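Local coordinates for protein putative ferredoxin (Hydrogenobacter thermophilus, PDB 7M1O) that binds a [4Fe-4S] cluster and, as a ferredoxin, probably serves as a one-electron carrier between redox partners, at residues A2-M6 with D42-V47; M6-C12 with I33-V37; R21-Y26 with E54-T59. One frame throughout, in Å; residues are numbered along the deposited sequence.

Contact 1 of 3, residues A2-M6 with D42-V47; sequences ALRTM and DGWMMV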
loop_
_atom_site.group_PDB
_atom_site.type_symbol
_atom_site.label_atom_id
_atom_site.label_comp_id
_atom_site.label_asym_id
_atom_site.label_seq_id
_atom_site.Cartn_x
_atom_site.Cartn_y
_atom_site.Cartn_z
ATOM N N ALA A 2 12.208 2.410 -10.554
ATOM C CA ALA A 2 11.790 1.825 -9.285
ATOM C C ALA A 2 10.351 2.209 -8.967
ATOM O O ALA A 2 9.804 3.133 -9.564
ATOM C CB ALA A 2 12.716 2.270 -8.167
ATOM N N LEU A 3 9.750 1.494 -8.020
ATOM C CA LEU A 3 8.358 1.718 -7.645
ATOM C C LEU A 3 8.240 2.073 -6.167
ATOM O O LEU A 3 8.883 1.452 -5.320
ATOM C CB LEU A 3 7.524 0.472 -7.952
ATOM C CG LEU A 3 6.032 0.691 -8.199
ATOM C CD1 LEU A 3 5.810 1.429 -9.512
ATOM C CD2 LEU A 3 5.290 -0.638 -8.196
ATOM N N ARG A 4 7.423 3.078 -5.867
ATOM C CA ARG A 4 7.100 3.423 -4.484
ATOM C C ARG A 4 5.588 3.491 -4.312
ATOM O O ARG A 4 4.856 3.690 -5.281
ATOM C CB ARG A 4 7.747 4.751 -4.076
ATOM C CG ARG A 4 7.251 5.982 -4.822
ATOM C CD ARG A 4 7.850 7.244 -4.214
ATOM N NE ARG A 4 7.336 8.467 -4.824
ATOM C CZ ARG A 4 7.639 9.692 -4.409
ATOM N NH1 ARG A 4 8.458 9.864 -3.379
ATOM N NH2 ARG A 4 7.126 10.747 -5.023
ATOM N N THR A 5 5.126 3.324 -3.077
ATOM C CA THR A 5 3.695 3.269 -2.799
ATOM C C THR A 5 3.370 3.856 -1.425
ATOM O O THR A 5 4.213 3.868 -0.526
ATOM C CB THR A 5 3.170 1.814 -2.881
ATOM O OG1 THR A 5 1.751 1.791 -2.682
ATOM C CG2 THR A 5 3.848 0.928 -1.840
ATOM N N MET A 6 2.148 4.362 -1.283
ATOM C CA MET A 6 1.663 4.892 -0.013
ATOM C C MET A 6 0.176 4.597 0.133
ATOM O O MET A 6 -0.492 4.266 -0.846
ATOM C CB MET A 6 1.913 6.404 0.089
ATOM C CG MET A 6 1.115 7.270 -0.895
ATOM S SD MET A 6 0.999 8.990 -0.350
ATOM C CE MET A 6 0.267 9.779 -1.779
ATOM N N ASP A 42 8.148 11.188 4.136
ATOM C CA ASP A 42 7.087 11.578 3.205
ATOM C C ASP A 42 5.966 10.540 3.185
ATOM O O ASP A 42 4.922 10.751 2.570
ATOM C CB ASP A 42 7.664 11.776 1.798
ATOM C CG ASP A 42 8.446 10.569 1.312
ATOM O OD1 ASP A 42 8.623 9.616 2.103
ATOM O OD2 ASP A 42 8.890 10.576 0.143
ATOM N N GLY A 43 6.195 9.424 3.871
ATOM C CA GLY A 43 5.199 8.379 4.010
ATOM C C GLY A 43 5.290 7.314 2.935
ATOM O O GLY A 43 4.600 6.296 3.008
ATOM N N TRP A 44 6.136 7.542 1.935
ATOM C CA TRP A 44 6.282 6.602 0.829
ATOM C C TRP A 44 7.139 5.405 1.224
ATOM O O TRP A 44 8.084 5.542 1.999
ATOM C CB TRP A 44 6.909 7.284 -0.389
ATOM C CG TRP A 44 6.050 8.321 -1.048
ATOM C CD1 TRP A 44 6.062 9.663 -0.811
ATOM C CD2 TRP A 44 5.068 8.101 -2.067
ATOM N NE1 TRP A 44 5.145 10.294 -1.615
ATOM C CE2 TRP A 44 4.521 9.359 -2.394
ATOM C CE3 TRP A 44 4.596 6.966 -2.731
ATOM C CZ2 TRP A 44 3.526 9.510 -3.357
ATOM C CZ3 TRP A 44 3.607 7.119 -3.685
ATOM C CH2 TRP A 44 3.082 8.382 -3.989
ATOM N N MET A 45 6.800 4.240 0.679
ATOM C CA MET A 45 7.619 3.040 0.832
ATOM C C MET A 45 8.116 2.567 -0.527
ATOM O O MET A 45 7.329 2.381 -1.455
ATOM C CB MET A 45 6.832 1.917 1.513
ATOM C CG MET A 45 7.571 0.582 1.527
ATOM S SD MET A 45 6.690 -0.733 2.387
ATOM C CE MET A 45 7.709 -2.145 1.956
ATOM N N MET A 46 9.425 2.371 -0.637
ATOM C CA MET A 46 10.017 1.814 -1.843
ATOM C C MET A 46 9.716 0.322 -1.913
ATOM O O MET A 46 9.855 -0.393 -0.922
ATOM C CB MET A 46 11.524 2.064 -1.858
ATOM C CG MET A 46 11.913 3.530 -1.753
ATOM S SD MET A 46 11.245 4.548 -3.085
ATOM C CE MET A 46 11.958 3.768 -4.538
ATOM N N VAL A 47 9.300 -0.138 -3.089
ATOM C CA VAL A 47 8.861 -1.518 -3.271
ATOM C C VAL A 47 9.982 -2.385 -3.840
ATOM O O VAL A 47 10.632 -1.994 -4.810
ATOM C CB VAL A 47 7.644 -1.591 -4.215
ATOM C CG1 VAL A 47 7.110 -3.014 -4.296
ATOM C CG2 VAL A 47 6.555 -0.643 -3.746
#

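Contact 2 of 3, residues M6-C12 with I33-V37; sequences MVDPDTC and IAEVV. With SF4 (iron/sulfur cluster), chain C.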
loop_
_atom_site.group_PDB
_atom_site.type_symbol
_atom_site.label_atom_id
_atom_site.label_comp_id
_atom_site.label_asym_id
_atom_site.label_seq_id
_atom_site.Cartn_x
_atom_site.Cartn_y
_atom_site.Cartn_z
ATOM N N MET A 6 2.148 4.362 -1.283
ATOM C CA MET A 6 1.663 4.892 -0.013
ATOM C C MET A 6 0.176 4.597 0.133
ATOM O O MET A 6 -0.492 4.266 -0.846
ATOM C CB MET A 6 1.913 6.404 0.089
ATOM C CG MET A 6 1.115 7.270 -0.895
ATOM S SD MET A 6 0.999 8.990 -0.350
ATOM C CE MET A 6 0.267 9.779 -1.779
ATOM N N VAL A 7 -0.333 4.720 1.355
ATOM C CA VAL A 7 -1.758 4.569 1.622
ATOM C C VAL A 7 -2.331 5.882 2.137
ATOM O O VAL A 7 -1.776 6.498 3.045
ATOM C CB VAL A 7 -2.034 3.451 2.651
ATOM C CG1 VAL A 7 -3.519 3.384 2.999
ATOM C CG2 VAL A 7 -1.558 2.110 2.115
ATOM N N ASP A 8 -3.439 6.307 1.542
ATOM C CA ASP A 8 -4.158 7.487 1.998
ATOM C C ASP A 8 -5.162 7.079 3.076
ATOM O O ASP A 8 -6.226 6.551 2.757
ATOM C CB ASP A 8 -4.872 8.166 0.827
ATOM C CG ASP A 8 -5.413 9.536 1.185
ATOM O OD1 ASP A 8 -5.551 9.833 2.389
ATOM O OD2 ASP A 8 -5.703 10.318 0.256
ATOM N N PRO A 9 -4.832 7.323 4.357
ATOM C CA PRO A 9 -5.708 6.835 5.428
ATOM C C PRO A 9 -7.064 7.527 5.447
ATOM O O PRO A 9 -8.018 7.004 6.022
ATOM C CB PRO A 9 -4.916 7.158 6.695
ATOM C CG PRO A 9 -4.116 8.353 6.330
ATOM C CD PRO A 9 -3.741 8.160 4.887
ATOM N N ASP A 10 -7.142 8.695 4.820
ATOM C CA ASP A 10 -8.370 9.479 4.814
ATOM C C ASP A 10 -9.498 8.772 4.069
ATOM O O ASP A 10 -10.673 8.991 4.365
ATOM C CB ASP A 10 -8.110 10.849 4.186
ATOM C CG ASP A 10 -6.998 11.609 4.884
ATOM O OD1 ASP A 10 -6.853 11.457 6.117
ATOM O OD2 ASP A 10 -6.267 12.356 4.199
ATOM N N THR A 11 -9.137 7.917 3.114
ATOM C CA THR A 11 -10.117 7.286 2.231
ATOM C C THR A 11 -10.195 5.769 2.398
ATOM O O THR A 11 -11.135 5.140 1.911
ATOM C CB THR A 11 -9.804 7.594 0.757
ATOM O OG1 THR A 11 -8.496 7.107 0.430
ATOM C CG2 THR A 11 -9.865 9.093 0.498
ATOM N N CYS A 12 -9.210 5.185 3.075
ATOM C CA CYS A 12 -9.179 3.740 3.294
ATOM C C CYS A 12 -10.415 3.267 4.053
ATOM O O CYS A 12 -10.811 3.874 5.048
ATOM C CB CYS A 12 -7.918 3.342 4.058
ATOM S SG CYS A 12 -7.873 1.601 4.553
ATOM N N ILE A 33 -7.336 0.380 9.337
ATOM C CA ILE A 33 -6.776 1.174 8.245
ATOM C C ILE A 33 -5.387 0.666 7.888
ATOM O O ILE A 33 -4.599 0.311 8.765
ATOM C CB ILE A 33 -6.688 2.675 8.607
ATOM C CG1 ILE A 33 -8.074 3.234 8.948
ATOM C CG2 ILE A 33 -6.060 3.473 7.465
ATOM C CD1 ILE A 33 -9.042 3.278 7.778
ATOM N N ALA A 34 -5.092 0.636 6.593
ATOM C CA ALA A 34 -3.811 0.135 6.113
ATOM C C ALA A 34 -2.742 1.222 6.119
ATOM O O ALA A 34 -3.046 2.413 6.063
ATOM C CB ALA A 34 -3.965 -0.434 4.713
ATOM N N GLU A 35 -1.487 0.793 6.199
ATOM C CA GLU A 35 -0.342 1.676 6.013
ATOM C C GLU A 35 0.812 0.840 5.482
ATOM O O GLU A 35 0.857 -0.368 5.714
ATOM C CB GLU A 35 0.048 2.374 7.320
ATOM C CG GLU A 35 0.502 1.432 8.430
ATOM C CD GLU A 35 0.910 2.169 9.694
ATOM O OE1 GLU A 35 1.175 1.498 10.715
ATOM O OE2 GLU A 35 0.968 3.416 9.668
ATOM N N VAL A 36 1.734 1.466 4.759
ATOM C CA VAL A 36 2.904 0.742 4.282
ATOM C C VAL A 36 3.740 0.354 5.494
ATOM O O VAL A 36 3.695 1.024 6.524
ATOM C CB VAL A 36 3.750 1.562 3.288
ATOM C CG1 VAL A 36 2.934 1.893 2.043
ATOM C CG2 VAL A 36 4.288 2.824 3.940
ATOM N N VAL A 37 4.462 -0.724 5.364
ATOM C CA VAL A 37 5.195 -1.237 6.471
ATOM C C VAL A 37 6.393 -0.358 6.809
ATOM O O VAL A 37 6.602 -0.082 7.948
ATOM C CB VAL A 37 5.512 -2.703 6.276
ATOM C CG1 VAL A 37 4.230 -3.503 6.271
ATOM C CG2 VAL A 37 6.280 -2.951 5.001
HETATM FE FE1 SF4 C . -7.693 0.274 2.711
HETATM FE FE2 SF4 C . -7.472 0.044 -0.004
HETATM FE FE3 SF4 C . -8.599 -1.974 1.448
HETATM FE FE4 SF4 C . -5.914 -1.501 1.642
HETATM S S1 SF4 C . -7.050 -2.188 -0.207
HETATM S S2 SF4 C . -7.363 -1.888 3.359
HETATM S S3 SF4 C . -5.869 0.773 1.440
HETATM S S4 SF4 C . -9.399 0.148 1.209
HETATM O O HOH W 1 1.346 4.167 3.765
#

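Contact 3 of 3, residues R21-Y26 with E54-T59; sequences RVPEVY and EVKEVT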
loop_
_atom_site.group_PDB
_atom_site.type_symbol
_atom_site.label_atom_id
_atom_site.label_comp_id
_atom_site.label_asym_id
_atom_site.label_seq_id
_atom_site.Cartn_x
_atom_site.Cartn_y
_atom_site.Cartn_z
ATOM N N ARG A 21 -3.058 -9.462 1.097
ATOM C CA ARG A 21 -2.455 -9.927 -0.146
ATOM C C ARG A 21 -0.944 -9.716 -0.159
ATOM O O ARG A 21 -0.190 -10.608 -0.545
ATOM C CB ARG A 21 -3.090 -9.203 -1.336
ATOM C CG ARG A 21 -2.509 -9.564 -2.703
ATOM C CD ARG A 21 -3.203 -10.766 -3.319
ATOM N NE ARG A 21 -4.612 -10.496 -3.595
ATOM C CZ ARG A 21 -5.046 -9.702 -4.570
ATOM N NH1 ARG A 21 -4.186 -9.084 -5.370
ATOM N NH2 ARG A 21 -6.349 -9.519 -4.742
ATOM N N VAL A 22 -0.513 -8.528 0.251
ATOM C CA VAL A 22 0.897 -8.157 0.191
ATOM C C VAL A 22 1.383 -7.681 1.560
ATOM O O VAL A 22 1.664 -6.497 1.750
ATOM C CB VAL A 22 1.142 -7.051 -0.862
ATOM C CG1 VAL A 22 2.633 -6.874 -1.118
ATOM C CG2 VAL A 22 0.423 -7.385 -2.161
ATOM N N PRO A 23 1.484 -8.610 2.523
ATOM C CA PRO A 23 1.964 -8.261 3.864
ATOM C C PRO A 23 3.413 -7.777 3.855
ATOM O O PRO A 23 3.868 -7.185 4.833
ATOM C CB PRO A 23 1.823 -9.572 4.644
ATOM C CG PRO A 23 1.833 -10.640 3.609
ATOM C CD PRO A 23 1.164 -10.044 2.408
ATOM N N GLU A 24 4.122 -8.027 2.758
ATOM C CA GLU A 24 5.484 -7.532 2.597
ATOM C C GLU A 24 5.500 -6.008 2.500
ATOM O O GLU A 24 6.492 -5.371 2.855
ATOM C CB GLU A 24 6.140 -8.133 1.348
ATOM C CG GLU A 24 6.174 -9.658 1.303
ATOM C CD GLU A 24 4.985 -10.258 0.569
ATOM O OE1 GLU A 24 3.898 -9.645 0.579
ATOM O OE2 GLU A 24 5.144 -11.346 -0.025
ATOM N N VAL A 25 4.398 -5.432 2.020
ATOM C CA VAL A 25 4.329 -3.999 1.736
ATOM C C VAL A 25 3.341 -3.262 2.640
ATOM O O VAL A 25 3.616 -2.142 3.069
ATOM C CB VAL A 25 3.936 -3.749 0.262
ATOM C CG1 VAL A 25 3.829 -2.256 -0.036
ATOM C CG2 VAL A 25 4.951 -4.394 -0.666
ATOM N N TYR A 26 2.199 -3.883 2.923
ATOM C CA TYR A 26 1.140 -3.232 3.694
ATOM C C TYR A 26 0.811 -3.987 4.976
ATOM O O TYR A 26 0.963 -5.205 5.049
ATOM C CB TYR A 26 -0.125 -3.096 2.844
ATOM C CG TYR A 26 0.124 -2.476 1.491
ATOM C CD1 TYR A 26 0.198 -1.098 1.340
ATOM C CD2 TYR A 26 0.289 -3.268 0.364
ATOM C CE1 TYR A 26 0.427 -0.528 0.103
ATOM C CE2 TYR A 26 0.518 -2.707 -0.874
ATOM C CZ TYR A 26 0.586 -1.338 -0.999
ATOM O OH TYR A 26 0.816 -0.782 -2.233
ATOM N N GLU A 54 2.611 -7.220 -7.812
ATOM C CA GLU A 54 1.651 -7.424 -6.732
ATOM C C GLU A 54 1.136 -6.079 -6.223
ATOM O O GLU A 54 -0.071 -5.882 -6.060
ATOM C CB GLU A 54 2.286 -8.216 -5.587
ATOM C CG GLU A 54 2.526 -9.685 -5.901
ATOM C CD GLU A 54 1.236 -10.468 -6.061
ATOM O OE1 GLU A 54 0.291 -10.227 -5.278
ATOM O OE2 GLU A 54 1.166 -11.324 -6.970
ATOM N N VAL A 55 2.059 -5.154 -5.983
ATOM C CA VAL A 55 1.703 -3.817 -5.524
ATOM C C VAL A 55 0.835 -3.112 -6.561
ATOM O O VAL A 55 -0.153 -2.466 -6.213
ATOM C CB VAL A 55 2.966 -2.974 -5.223
ATOM C CG1 VAL A 55 2.640 -1.484 -5.106
ATOM C CG2 VAL A 55 3.622 -3.465 -3.945
ATOM N N LYS A 56 1.197 -3.242 -7.833
ATOM C CA LYS A 56 0.445 -2.589 -8.899
ATOM C C LYS A 56 -0.962 -3.165 -8.997
ATOM O O LYS A 56 -1.915 -2.444 -9.295
ATOM C CB LYS A 56 1.170 -2.727 -10.242
ATOM C CG LYS A 56 2.395 -1.828 -10.374
ATOM C CD LYS A 56 3.015 -1.900 -11.761
ATOM C CE LYS A 56 2.294 -0.992 -12.744
ATOM N NZ LYS A 56 2.939 -0.998 -14.088
ATOM N N GLU A 57 -1.091 -4.462 -8.735
ATOM C CA GLU A 57 -2.391 -5.122 -8.775
ATOM C C GLU A 57 -3.311 -4.639 -7.657
ATOM O O GLU A 57 -4.458 -4.273 -7.916
ATOM C CB GLU A 57 -2.223 -6.641 -8.697
ATOM C CG GLU A 57 -1.825 -7.279 -10.020
ATOM C CD GLU A 57 -1.485 -8.749 -9.884
ATOM O OE1 GLU A 57 -1.845 -9.353 -8.850
ATOM O OE2 GLU A 57 -0.853 -9.301 -10.809
ATOM N N VAL A 58 -2.825 -4.632 -6.419
ATOM C CA VAL A 58 -3.661 -4.208 -5.297
ATOM C C VAL A 58 -3.986 -2.722 -5.396
ATOM O O VAL A 58 -5.005 -2.269 -4.879
ATOM C CB VAL A 58 -2.999 -4.485 -3.934
ATOM C CG1 VAL A 58 -2.780 -5.974 -3.745
ATOM C CG2 VAL A 58 -1.690 -3.722 -3.794
ATOM N N THR A 59 -3.110 -1.965 -6.049
ATOM C CA THR A 59 -3.355 -0.550 -6.290
ATOM C C THR A 59 -4.602 -0.370 -7.157
ATOM O O THR A 59 -5.426 0.509 -6.900
ATOM C CB THR A 59 -2.144 0.123 -6.969
ATOM O OG1 THR A 59 -1.006 0.054 -6.098
ATOM C CG2 THR A 59 -2.439 1.583 -7.295
#

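Contact 1 of 3, residues A2-M6 with D42-V47
Val47 N donates to Leu3 O over 2.8 Å, nearly straight at 167° about the hydrogen. It is the shortest of three backbone bonds joining strands 3-6 and 45-47. The other two form a reciprocal pair between Thr5 and Met45: Thr5 N to Met45 O and Met45 N to Thr5 O, each 2.9 Å, which identifies an antiparallel hydrogen-bonded pair. Arg4 faces Met46 as a non-hydrogen-bonded pair, and there Arg4 CA comes within 3.2 Å of Met45 O in a CA-H...O contact.

On the face carrying Arg4, the ring of Trp44 is packed on both sides. Arg4 CG sits between its backbone N and carbonyl carbon (chi1 65°). From there the extended chain runs over the indole, CG and CD above CE3, and lays the guanidinium flat on the ring with planes 9° apart. Arg4 CZ stands 3.7 Å from the centroid of the Trp44 five-membered ring, almost on its normal, which makes it a cation-pi contact over the ring face. From the opposite face Met6 presents CG, 3.8 Å from the centroid of the Trp44 six-membered ring, and its SD adds a Met-aromatic contact.

Arg4 NH1 also has a long salt bridge of 3.6 Å to Asp42 OD2, while OD1 of the same carboxylate closes an Asx turn with Trp44 N. Arg4 NH2 pairs with Glu70 on the neighbouring strand 67-71. On the other face Thr5 CG2 meets Val47 CG2 at 3.7 Å. The indole face and the Glu70 salt bridge, with a weaker pull from Asp42, probably keep the guanidinium from turning.

Contact 2 of 3, residues M6-C12 with I33-V37
Cys12 turns its side chain toward Ile33 and Ala34. Its CB lies 3.9 Å from Ile33 CG2. Beyond it SG, anti to the backbone N (chi1 173°), binds the cluster iron FE1 at 2.3 Å. That sulfur also accepts a long but straight hydrogen bond from Ala34 N, 3.6 Å with 168° at the hydrogen, which would probably draw some negative charge from the thiolate.

Ile33 lies along the same cysteine: its CD1 is 3.3 Å from Cys12 O, and its CG2 also touches CB of Pro9. Shortening Ile33 to an alanine is likely to open a gap beside Cys12 and Pro9, with no branch left to cover the flank of the iron-bound sulfur.

Earlier in the same segment, Val7 CG1 packs 3.2 Å from Ala34 O and also approaches the cluster sulfide S3. Ala34 CB comes 3.8 Å from FE4. The two strands exchange no direct backbone bond here; one water accepts from both Val7 N and Val36 N. Cys12 is the first of three closely spaced cysteines, followed by Cys15 and Cys18, that with the distant Cys62 hold the cubane in the manner of single-cluster [4Fe-4S] ferredoxins.

Contact 3 of 3, residues R21-Y26 with E54-T59
Val58 projects from helix 54-59 into the chain at 21-26 and touches it with both methyls. Its CG1 meets Arg21 CG at 3.7 Å and Val22 CG2 at 3.8 Å, whereas its CG2 meets Tyr26 CE2 at 3.8 Å. One turn earlier on the helix, Val55 works in the same divided way: CG2 against Val25 CG2 at 3.7 Å, and CG1 against Tyr26 OH at 3.5 Å. Glu54 contributes its aliphatic CB, which lies against Val22 CG2.

The next shell fixes these groups. Val25 CG1 covers one face of the Tyr26 ring, centred over it, so the two neighbours in sequence pack on each other as well as on the helix. Val22 is the first residue to leave helical geometry after helix 17-21; its carbonyl O accepts from both Val25 N and Tyr26 N, a tight turn that brings Val22, Val25 and Tyr26 round to the same helix. On the facing side, Thr59 OG1 donates to Val55 O at 2.7 Å. The backbone N of that threonine reaches the same oxygen from the opposite face of the carbonyl plane.

The buried hydroxyl of Tyr26 is hydrogen-bonded to Thr5 OG1 of strand 3-7. At the more exposed side, the Arg21 chain is bent at chi2 (88°) and chi3 (64°), and its NH2 forms a salt bridge with Glu61. Arg21 NH1 stands 4.2 Å from Glu57 OE1, too far for a salt bridge though the charges are opposite. Cohesion between 21-26 and 54-59 therefore comes mainly from apolar contact of four valines with the Tyr26 ring and the aliphatic part of Arg21, with the acidic groups of the helix probably adding a diffuse attraction for Arg21.

In the fold
Contact 2 is nested within the chain loop closed by contact 1, and the two share Met6 on strand 3-7. Contact 3 crosses both along the chain. All three meet around the protein's small core: Thr5 OG1 of contact 1 and Tyr26 OH of contact 3 are hydrogen-bonded at 2.8 Å, and Val37 N of contact 2 is bonded to Val25 O of contact 3, also at 2.8 Å. Met45 SD packs 3.5 Å from Val37 CG2, and Val47 CG1 3.5 Å from Val55 CG2. Of the three, only contact 2 holds a cluster ligand, Cys12 on FE1; between nearest atoms the Val58 side chain lies about 6 Å from the cluster and that of Thr5 about 9 Å.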